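Local coordinates for protein tRNA (guanine(6)-N2)-methyltransferase (Thermus thermophilus, PDB 3TMA) that methylates N2 of the guanosine at position 6 of tRNA(Phe), using S-adenosyl-L-methionine as methyl donor, at residues M20-T25 / A61-E66; K53-I58 / D157-E162; R87-P90 / E95-A98. All blocks are in the same frame, centred on the assembly; numbering follows the deposited sequence.

How the contacts relate
All three contacts lie in the N-terminal THUMP-containing half of the protein. Contacts 1 and 2 share one mixed sheet, in which strands 21-25 and 55-59 are neighbours; their centres are about 14 Å apart and they touch directly through a salt bridge from Glu23 to Arg159. Their segments alternate along the chain. Contact 3 comes in the chain between 53-58 and 157-162, at the start of helix 90-99, with its centre about 18 Å from contact 2 and about 25 Å from contact 1. Arg87 brushes Glu161 of contact 2. All three thus belong to the N-terminal module, away from the predicted S-adenosyl-L-methionine site of the catalytic Rossmann-fold domain.

Contact 1: M20-T25 / A61-E66; sequences MWLEAT and AWVGEE
Met20 reaches over the backbone of Ala61 just before strand 21-25 begins. Its side chain starts with CG anti to the carbonyl carbon (chi1 -55°) and bends at chi3, which brings the methyl CE to 3.6 Å from Ala61 O in a van der Waals contact; Leu78 and Arg80 of strand 76-84 also touch this side chain. Two residues on, Leu22 again faces the second segment, and its CB rests 3.9 Å from Val63 CG2, the branch of the valine that sits beside its own backbone N. Here the ferredoxin-like part of the fold doubles back: strand 55-59 pairs antiparallel with 21-25, the chain then reverses beyond Arg60, and residues 61-63 run roughly along 20-22, 28° from their direction. Leu22 has chi1 near 180° (167°), which sends its tip on among Leu38, Tyr42 and Leu169. Tyr42 also packs on Val63, and its hydroxyl is hydrogen-bonded to Glu66 OE2, the same oxygen that accepts the backbone N-H of Gly64 at 2.9 Å (Gly64 N to Glu66 OE2) on the syn side of the carboxylate.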
loop_
_atom_site.group_PDB
_atom_site.type_symbol
_atom_site.label_atom_id
_atom_site.label_comp_id
_atom_site.label_asym_id
_atom_site.label_seq_id
_atom_site.Cartn_x
_atom_site.Cartn_y
_atom_site.Cartn_z
ATOM N N MET A 20 9.034 -22.215 5.630
ATOM C CA MET A 20 9.124 -21.100 4.702
ATOM C C MET A 20 8.067 -20.048 5.052
ATOM O O MET A 20 7.063 -20.380 5.676
ATOM C CB MET A 20 8.948 -21.595 3.250
ATOM C CG MET A 20 9.940 -22.728 2.816
ATOM S SD MET A 20 9.928 -22.922 1.005
ATOM C CE MET A 20 8.200 -22.551 0.598
ATOM N N TRP A 21 8.278 -18.810 4.601
ATOM C CA TRP A 21 7.394 -17.682 4.982
ATOM C C TRP A 21 7.205 -16.777 3.793
ATOM O O TRP A 21 8.172 -16.427 3.117
ATOM C CB TRP A 21 8.007 -16.877 6.142
ATOM C CG TRP A 21 8.249 -17.705 7.404
ATOM C CD1 TRP A 21 9.281 -18.607 7.623
ATOM C CD2 TRP A 21 7.410 -17.762 8.579
ATOM N NE1 TRP A 21 9.113 -19.212 8.878
ATOM C CE2 TRP A 21 7.973 -18.718 9.463
ATOM C CE3 TRP A 21 6.241 -17.086 8.975
ATOM C CZ2 TRP A 21 7.435 -18.969 10.740
ATOM C CZ3 TRP A 21 5.704 -17.344 10.243
ATOM C CH2 TRP A 21 6.292 -18.292 11.102
ATOM N N LEU A 22 5.964 -16.415 3.501
ATOM C CA LEU A 22 5.722 -15.357 2.562
ATOM C C LEU A 22 5.719 -14.078 3.388
ATOM O O LEU A 22 4.943 -13.960 4.350
ATOM C CB LEU A 22 4.383 -15.591 1.874
ATOM C CG LEU A 22 3.838 -14.407 1.090
ATOM C CD1 LEU A 22 4.734 -14.052 -0.110
ATOM C CD2 LEU A 22 2.421 -14.753 0.648
ATOM N N GLU A 23 6.566 -13.111 3.026
ATOM C CA GLU A 23 6.456 -11.786 3.633
ATOM C C GLU A 23 5.895 -10.734 2.661
ATOM O O GLU A 23 6.380 -10.591 1.534
ATOM C CB GLU A 23 7.818 -11.347 4.173
ATOM C CG GLU A 23 7.783 -9.952 4.880
ATOM C CD GLU A 23 9.076 -9.686 5.690
ATOM O OE1 GLU A 23 9.204 -10.234 6.819
ATOM O OE2 GLU A 23 9.978 -8.951 5.184
ATOM N N ALA A 24 4.857 -10.027 3.080
ATOM C CA ALA A 24 4.291 -8.956 2.285
ATOM C C ALA A 24 4.554 -7.611 2.979
ATOM O O ALA A 24 4.461 -7.520 4.211
ATOM C CB ALA A 24 2.760 -9.174 2.079
ATOM N N THR A 25 4.868 -6.579 2.196
ATOM C CA THR A 25 5.093 -5.260 2.769
ATOM C C THR A 25 3.988 -4.299 2.337
ATOM O O THR A 25 3.400 -4.438 1.258
ATOM C CB THR A 25 6.432 -4.652 2.316
ATOM O OG1 THR A 25 6.412 -4.523 0.900
ATOM C CG2 THR A 25 7.592 -5.551 2.691
ATOM N N ALA A 61 3.864 -23.508 2.686
ATOM C CA ALA A 61 4.603 -24.585 1.993
ATOM C C ALA A 61 4.768 -24.266 0.479
ATOM O O ALA A 61 5.572 -24.894 -0.220
ATOM C CB ALA A 61 3.865 -25.913 2.195
ATOM N N TRP A 62 3.936 -23.359 -0.026
ATOM C CA TRP A 62 3.940 -22.985 -1.441
ATOM C C TRP A 62 3.267 -21.620 -1.647
ATOM O O TRP A 62 2.312 -21.282 -0.923
ATOM C CB TRP A 62 3.157 -24.022 -2.254
ATOM C CG TRP A 62 3.387 -23.889 -3.740
ATOM C CD1 TRP A 62 2.557 -23.296 -4.660
ATOM C CD2 TRP A 62 4.531 -24.346 -4.463
ATOM N NE1 TRP A 62 3.108 -23.399 -5.924
ATOM C CE2 TRP A 62 4.326 -24.021 -5.827
ATOM C CE3 TRP A 62 5.706 -25.011 -4.094
ATOM C CZ2 TRP A 62 5.248 -24.354 -6.828
ATOM C CZ3 TRP A 62 6.633 -25.365 -5.111
ATOM C CH2 TRP A 62 6.386 -25.031 -6.455
ATOM N N VAL A 63 3.801 -20.825 -2.583
ATOM C CA VAL A 63 3.199 -19.533 -2.936
ATOM C C VAL A 63 3.040 -19.505 -4.469
ATOM O O VAL A 63 4.019 -19.663 -5.193
ATOM C CB VAL A 63 4.073 -18.302 -2.472
ATOM C CG1 VAL A 63 3.414 -16.969 -2.922
ATOM C CG2 VAL A 63 4.300 -18.290 -0.923
ATOM N N GLY A 64 1.817 -19.411 -4.948
ATOM C CA GLY A 64 1.585 -19.252 -6.396
ATOM C C GLY A 64 1.165 -17.824 -6.785
ATOM O O GLY A 64 1.445 -16.867 -6.062
ATOM N N GLU A 65 0.448 -17.703 -7.904
ATOM C CA GLU A 65 0.196 -16.421 -8.550
ATOM C C GLU A 65 -0.895 -15.683 -7.797
ATOM O O GLU A 65 -1.048 -14.478 -7.951
ATOM C CB GLU A 65 -0.229 -16.614 -10.019
ATOM C CG GLU A 65 0.940 -16.683 -11.021
ATOM C CD GLU A 65 1.554 -18.093 -11.122
ATOM O OE1 GLU A 65 1.092 -19.016 -10.394
ATOM O OE2 GLU A 65 2.515 -18.265 -11.910
ATOM N N GLU A 66 -1.649 -16.422 -7.000
ATOM C CA GLU A 66 -2.708 -15.873 -6.173
ATOM C C GLU A 66 -2.200 -14.725 -5.258
ATOM O O GLU A 66 -2.918 -13.744 -5.013
ATOM C CB GLU A 66 -3.405 -17.015 -5.379
ATOM C CG GLU A 66 -2.661 -17.565 -4.094
ATOM C CD GLU A 66 -1.538 -18.554 -4.402
ATOM O OE1 GLU A 66 -1.504 -19.061 -5.548
ATOM O OE2 GLU A 66 -0.644 -18.777 -3.529
#

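Contact 2: K53-I58 / D157-E162; sequences KGRVRI and DVRGEE
Arg159 NH2, part of the guanidinium that lies flat on Arg55, is gripped by two carboxylates. Asp157 OD2 of its own strand stands 2.6 Å from Arg159 NH2, met on the anti side of the carboxylate and tilted somewhat from the guanidinium plane, while Glu23 OE2 makes a second salt bridge to the same nitrogen. The two arginines slide past each other from opposite directions: Arg159 comes in extended from CG to NE, whereas Arg55 is bent at chi3 (-63°), which swings its flat group round to lie against the other. The guanidinium planes are 9° apart with centres separated by 3.7 Å, in an offset stack that sets Arg55 NE over the face of Arg159, 3.5 Å from Arg159 NH1. Lys53 CB covers the opposite face of Arg55. The stack joins a strand of the ferredoxin-like region to one of the THUMP region within one mixed sheet, over the intervening strands 21-25, 76-84 and 162-168. Four strand spacings of a flat sheet would be about 19 Å, so the 12.4 Å between Arg55 CA and Asp157 CA is consistent with strong twist or curl. A type II' turn from Arg159 to Glu162 leads into strand 162-168, Gly160 supplying the positive phi required at its second position. The surrounding acids probably offset the three positive charges: Asp50 bridges Arg55 and Arg57, Glu48 holds Arg57 NH2, Glu119 pairs with Arg55 NH1, and Glu23 links Arg57 to Arg159. Arg57 approaches the edge of the Arg159 guanidinium, its own plane turned 55° away, with Arg57 NH1 3.4 Å from Arg159 NH1; like the Arg55 NE approach, this sets two donors together without a hydrogen bond.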
loop_
_atom_site.group_PDB
_atom_site.type_symbol
_atom_site.label_atom_id
_atom_site.label_comp_id
_atom_site.label_asym_id
_atom_site.label_seq_id
_atom_site.Cartn_x
_atom_site.Cartn_y
_atom_site.Cartn_z
ATOM N N LYS A 53 6.035 -1.446 11.229
ATOM C CA LYS A 53 7.071 -1.719 10.220
ATOM C C LYS A 53 6.491 -2.004 8.822
ATOM O O LYS A 53 7.218 -2.067 7.845
ATOM C CB LYS A 53 7.934 -2.921 10.666
ATOM C CG LYS A 53 8.819 -2.649 11.932
ATOM C CD LYS A 53 9.809 -1.523 11.662
ATOM C CE LYS A 53 10.595 -1.144 12.919
ATOM N NZ LYS A 53 12.034 -1.523 12.794
ATOM N N GLY A 54 5.181 -2.123 8.705
ATOM C CA GLY A 54 4.620 -2.412 7.395
ATOM C C GLY A 54 4.899 -3.832 6.883
ATOM O O GLY A 54 5.112 -4.001 5.673
ATOM N N ARG A 55 4.992 -4.833 7.767
ATOM C CA ARG A 55 5.322 -6.195 7.260
ATOM C C ARG A 55 4.370 -7.190 7.888
ATOM O O ARG A 55 4.134 -7.117 9.088
ATOM C CB ARG A 55 6.749 -6.646 7.651
ATOM C CG ARG A 55 7.866 -5.849 6.998
ATOM C CD ARG A 55 9.245 -6.393 7.364
ATOM N NE ARG A 55 9.579 -6.311 8.796
ATOM C CZ ARG A 55 10.539 -5.528 9.285
ATOM N NH1 ARG A 55 11.193 -4.726 8.464
ATOM N NH2 ARG A 55 10.832 -5.527 10.582
ATOM N N VAL A 56 3.874 -8.135 7.093
ATOM C CA VAL A 56 3.190 -9.326 7.628
ATOM C C VAL A 56 3.816 -10.578 7.028
ATOM O O VAL A 56 4.087 -10.608 5.803
ATOM C CB VAL A 56 1.705 -9.288 7.246
ATOM C CG1 VAL A 56 0.980 -10.586 7.775
ATOM C CG2 VAL A 56 1.061 -7.987 7.916
ATOM N N ARG A 57 3.955 -11.632 7.836
ATOM C CA ARG A 57 4.495 -12.927 7.314
ATOM C C ARG A 57 3.481 -14.014 7.598
ATOM O O ARG A 57 2.899 -14.030 8.693
ATOM C CB ARG A 57 5.779 -13.343 8.054
ATOM C CG ARG A 57 6.997 -12.572 7.670
ATOM C CD ARG A 57 8.252 -13.075 8.452
ATOM N NE ARG A 57 8.138 -12.858 9.891
ATOM C CZ ARG A 57 8.156 -11.653 10.484
ATOM N NH1 ARG A 57 8.340 -10.538 9.776
ATOM N NH2 ARG A 57 7.963 -11.550 11.798
ATOM N N ILE A 58 3.326 -14.932 6.642
ATOM C CA ILE A 58 2.454 -16.119 6.749
ATOM C C ILE A 58 3.385 -17.327 6.465
ATOM O O ILE A 58 4.070 -17.322 5.423
ATOM C CB ILE A 58 1.383 -16.108 5.568
ATOM C CG1 ILE A 58 0.611 -14.787 5.558
ATOM C CG2 ILE A 58 0.395 -17.270 5.658
ATOM C CD1 ILE A 58 -0.078 -14.528 6.826
ATOM N N ASP A 157 17.584 -10.551 5.049
ATOM C CA ASP A 157 17.243 -9.507 6.026
ATOM C C ASP A 157 17.690 -10.010 7.383
ATOM O O ASP A 157 17.280 -11.115 7.807
ATOM C CB ASP A 157 15.736 -9.241 6.086
ATOM C CG ASP A 157 15.196 -8.482 4.858
ATOM O OD1 ASP A 157 15.749 -8.601 3.741
ATOM O OD2 ASP A 157 14.181 -7.777 5.016
ATOM N N VAL A 158 18.484 -9.197 8.076
ATOM C CA VAL A 158 18.924 -9.537 9.410
ATOM C C VAL A 158 18.192 -8.636 10.403
ATOM O O VAL A 158 18.227 -7.401 10.289
ATOM C CB VAL A 158 20.464 -9.384 9.567
ATOM C CG1 VAL A 158 20.900 -9.827 10.981
ATOM C CG2 VAL A 158 21.208 -10.220 8.506
ATOM N N ARG A 159 17.452 -9.249 11.319
ATOM C CA ARG A 159 16.621 -8.473 12.240
ATOM C C ARG A 159 16.899 -8.940 13.647
ATOM O O ARG A 159 16.512 -10.041 14.040
ATOM C CB ARG A 159 15.138 -8.608 11.896
ATOM C CG ARG A 159 14.839 -8.696 10.381
ATOM C CD ARG A 159 13.472 -8.168 10.054
ATOM N NE ARG A 159 13.252 -8.030 8.606
ATOM C CZ ARG A 159 12.236 -8.560 7.928
ATOM N NH1 ARG A 159 11.320 -9.307 8.553
ATOM N NH2 ARG A 159 12.148 -8.367 6.608
ATOM N N GLY A 160 17.611 -8.116 14.397
ATOM C CA GLY A 160 18.080 -8.532 15.724
ATOM C C GLY A 160 18.947 -9.765 15.586
ATOM O O GLY A 160 19.928 -9.751 14.841
ATOM N N GLU A 161 18.568 -10.840 16.282
ATOM C CA GLU A 161 19.343 -12.070 16.263
ATOM C C GLU A 161 18.937 -13.067 15.157
ATOM O O GLU A 161 19.645 -14.054 14.942
ATOM C CB GLU A 161 19.291 -12.781 17.623
ATOM C CG GLU A 161 19.322 -11.865 18.862
ATOM N N GLU A 162 17.838 -12.828 14.446
ATOM C CA GLU A 162 17.449 -13.762 13.369
ATOM C C GLU A 162 17.746 -13.263 11.959
ATOM O O GLU A 162 17.728 -12.060 11.704
ATOM C CB GLU A 162 15.978 -14.170 13.467
ATOM C CG GLU A 162 15.066 -13.109 13.964
ATOM C CD GLU A 162 13.619 -13.569 14.070
ATOM O OE1 GLU A 162 12.785 -12.713 14.400
ATOM O OE2 GLU A 162 13.327 -14.767 13.825
#

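Contact 3: R87-P90 / E95-A98; sequences REDP and ERAA
A single surface salt bridge ties the loop residue just before helix 90-99 to a side chain nearly two turns further along that helix. Asp89 OD2 lies 2.6 Å from Arg96 NH2, and the oxygen comes in at the edge of the guanidinium, near its plane. The two flat groups are not coplanar, however: carboxylate and guanidinium are turned 60° against each other, so the meeting is one oxygen to one nitrogen and not the side-by-side, two-pronged pairing. Asp89 CG lies anti to its backbone N (chi1 -175°), and this torsion carries the carboxylate forward over the start of the helix. Arg96 reaches back the other way along the helix surface, its chain bent at chi3 to bring NH2 down to the aspartate. The carboxylate divides its work between its two oxygens. While OD2 takes the arginine, OD1 accepts a hydrogen bond from the backbone N of Gly92 in the first turn. The helix N-terminus and Arg96 would both be expected to stabilise the charged form of Asp89. Elsewhere the helix turns to the rest of the domain: Pro90 packs on Leu85 and Phe124, Ala98 rests on Val133 of helix 126-141, and Glu95 touches Ala136 of the same helix. With Pro90 as the first helical residue and the N-H of Gly92, the third, bound to OD1, Asp89 is an aspartate N-cap, its other oxygen paired to Arg96, seven positions on, at the start of a THUMP-region helix.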
loop_
_atom_site.group_PDB
_atom_site.type_symbol
_atom_site.label_atom_id
_atom_site.label_comp_id
_atom_site.label_asym_id
_atom_site.label_seq_id
_atom_site.Cartn_x
_atom_site.Cartn_y
_atom_site.Cartn_z
ATOM N N ARG A 87 26.801 -15.748 16.384
ATOM C CA ARG A 87 27.621 -14.562 16.742
ATOM C C ARG A 87 29.083 -14.793 16.528
ATOM O O ARG A 87 29.871 -13.900 16.304
ATOM C CB ARG A 87 27.502 -14.256 18.214
ATOM C CG ARG A 87 26.151 -14.217 18.788
ATOM C CD ARG A 87 26.002 -12.995 19.662
ATOM N NE ARG A 87 24.613 -12.575 19.778
ATOM C CZ ARG A 87 23.856 -12.831 20.835
ATOM N NH1 ARG A 87 24.378 -13.495 21.850
ATOM N NH2 ARG A 87 22.593 -12.421 20.876
ATOM N N GLU A 88 29.434 -16.034 16.696
ATOM C CA GLU A 88 30.539 -16.636 15.968
ATOM C C GLU A 88 30.266 -16.549 14.451
ATOM O O GLU A 88 29.234 -17.026 13.974
ATOM C CB GLU A 88 30.704 -18.106 16.401
ATOM C CG GLU A 88 31.252 -18.284 17.821
ATOM C CD GLU A 88 31.751 -19.699 18.112
ATOM O OE1 GLU A 88 32.473 -20.277 17.272
ATOM O OE2 GLU A 88 31.451 -20.222 19.204
ATOM N N ASP A 89 31.162 -15.884 13.722
ATOM C CA ASP A 89 31.187 -15.909 12.259
ATOM C C ASP A 89 29.811 -15.749 11.601
ATOM O O ASP A 89 29.346 -16.639 10.886
ATOM C CB ASP A 89 31.886 -17.184 11.774
ATOM C CG ASP A 89 32.063 -17.221 10.255
ATOM O OD1 ASP A 89 32.080 -16.142 9.600
ATOM O OD2 ASP A 89 32.172 -18.345 9.712
ATOM N N PRO A 90 29.146 -14.612 11.848
ATOM C CA PRO A 90 27.814 -14.465 11.285
ATOM C C PRO A 90 27.819 -14.451 9.754
ATOM O O PRO A 90 26.895 -15.007 9.138
ATOM C CB PRO A 90 27.304 -13.125 11.866
ATOM C CG PRO A 90 28.535 -12.451 12.469
ATOM C CD PRO A 90 29.449 -13.583 12.860
ATOM N N GLU A 95 26.379 -17.319 4.576
ATOM C CA GLU A 95 26.840 -17.907 3.313
ATOM C C GLU A 95 26.468 -19.394 3.268
ATOM O O GLU A 95 25.895 -19.854 2.274
ATOM C CB GLU A 95 28.358 -17.740 3.201
ATOM C CG GLU A 95 28.955 -18.229 1.908
ATOM C CD GLU A 95 30.456 -18.549 2.055
ATOM O OE1 GLU A 95 31.115 -17.912 2.922
ATOM O OE2 GLU A 95 30.951 -19.480 1.351
ATOM N N ARG A 96 26.727 -20.116 4.362
ATOM C CA ARG A 96 26.319 -21.526 4.463
ATOM C C ARG A 96 24.807 -21.753 4.379
ATOM O O ARG A 96 24.377 -22.698 3.718
ATOM C CB ARG A 96 26.876 -22.201 5.732
ATOM C CG ARG A 96 28.412 -22.364 5.707
ATOM C CD ARG A 96 28.980 -22.904 7.040
ATOM N NE ARG A 96 30.060 -22.029 7.501
ATOM C CZ ARG A 96 30.047 -21.360 8.648
ATOM N NH1 ARG A 96 29.061 -21.535 9.533
ATOM N NH2 ARG A 96 31.054 -20.561 8.936
ATOM N N ALA A 97 24.018 -20.915 5.060
ATOM C CA ALA A 97 22.567 -20.961 4.933
ATOM C C ALA A 97 22.112 -20.747 3.486
ATOM O O ALA A 97 21.220 -21.456 3.018
ATOM C CB ALA A 97 21.920 -19.909 5.811
ATOM N N ALA A 98 22.646 -19.723 2.810
ATOM C CA ALA A 98 22.260 -19.476 1.400
ATOM C C ALA A 98 22.574 -20.676 0.498
ATOM O O ALA A 98 21.755 -21.046 -0.374
ATOM C CB ALA A 98 22.971 -18.230 0.846
#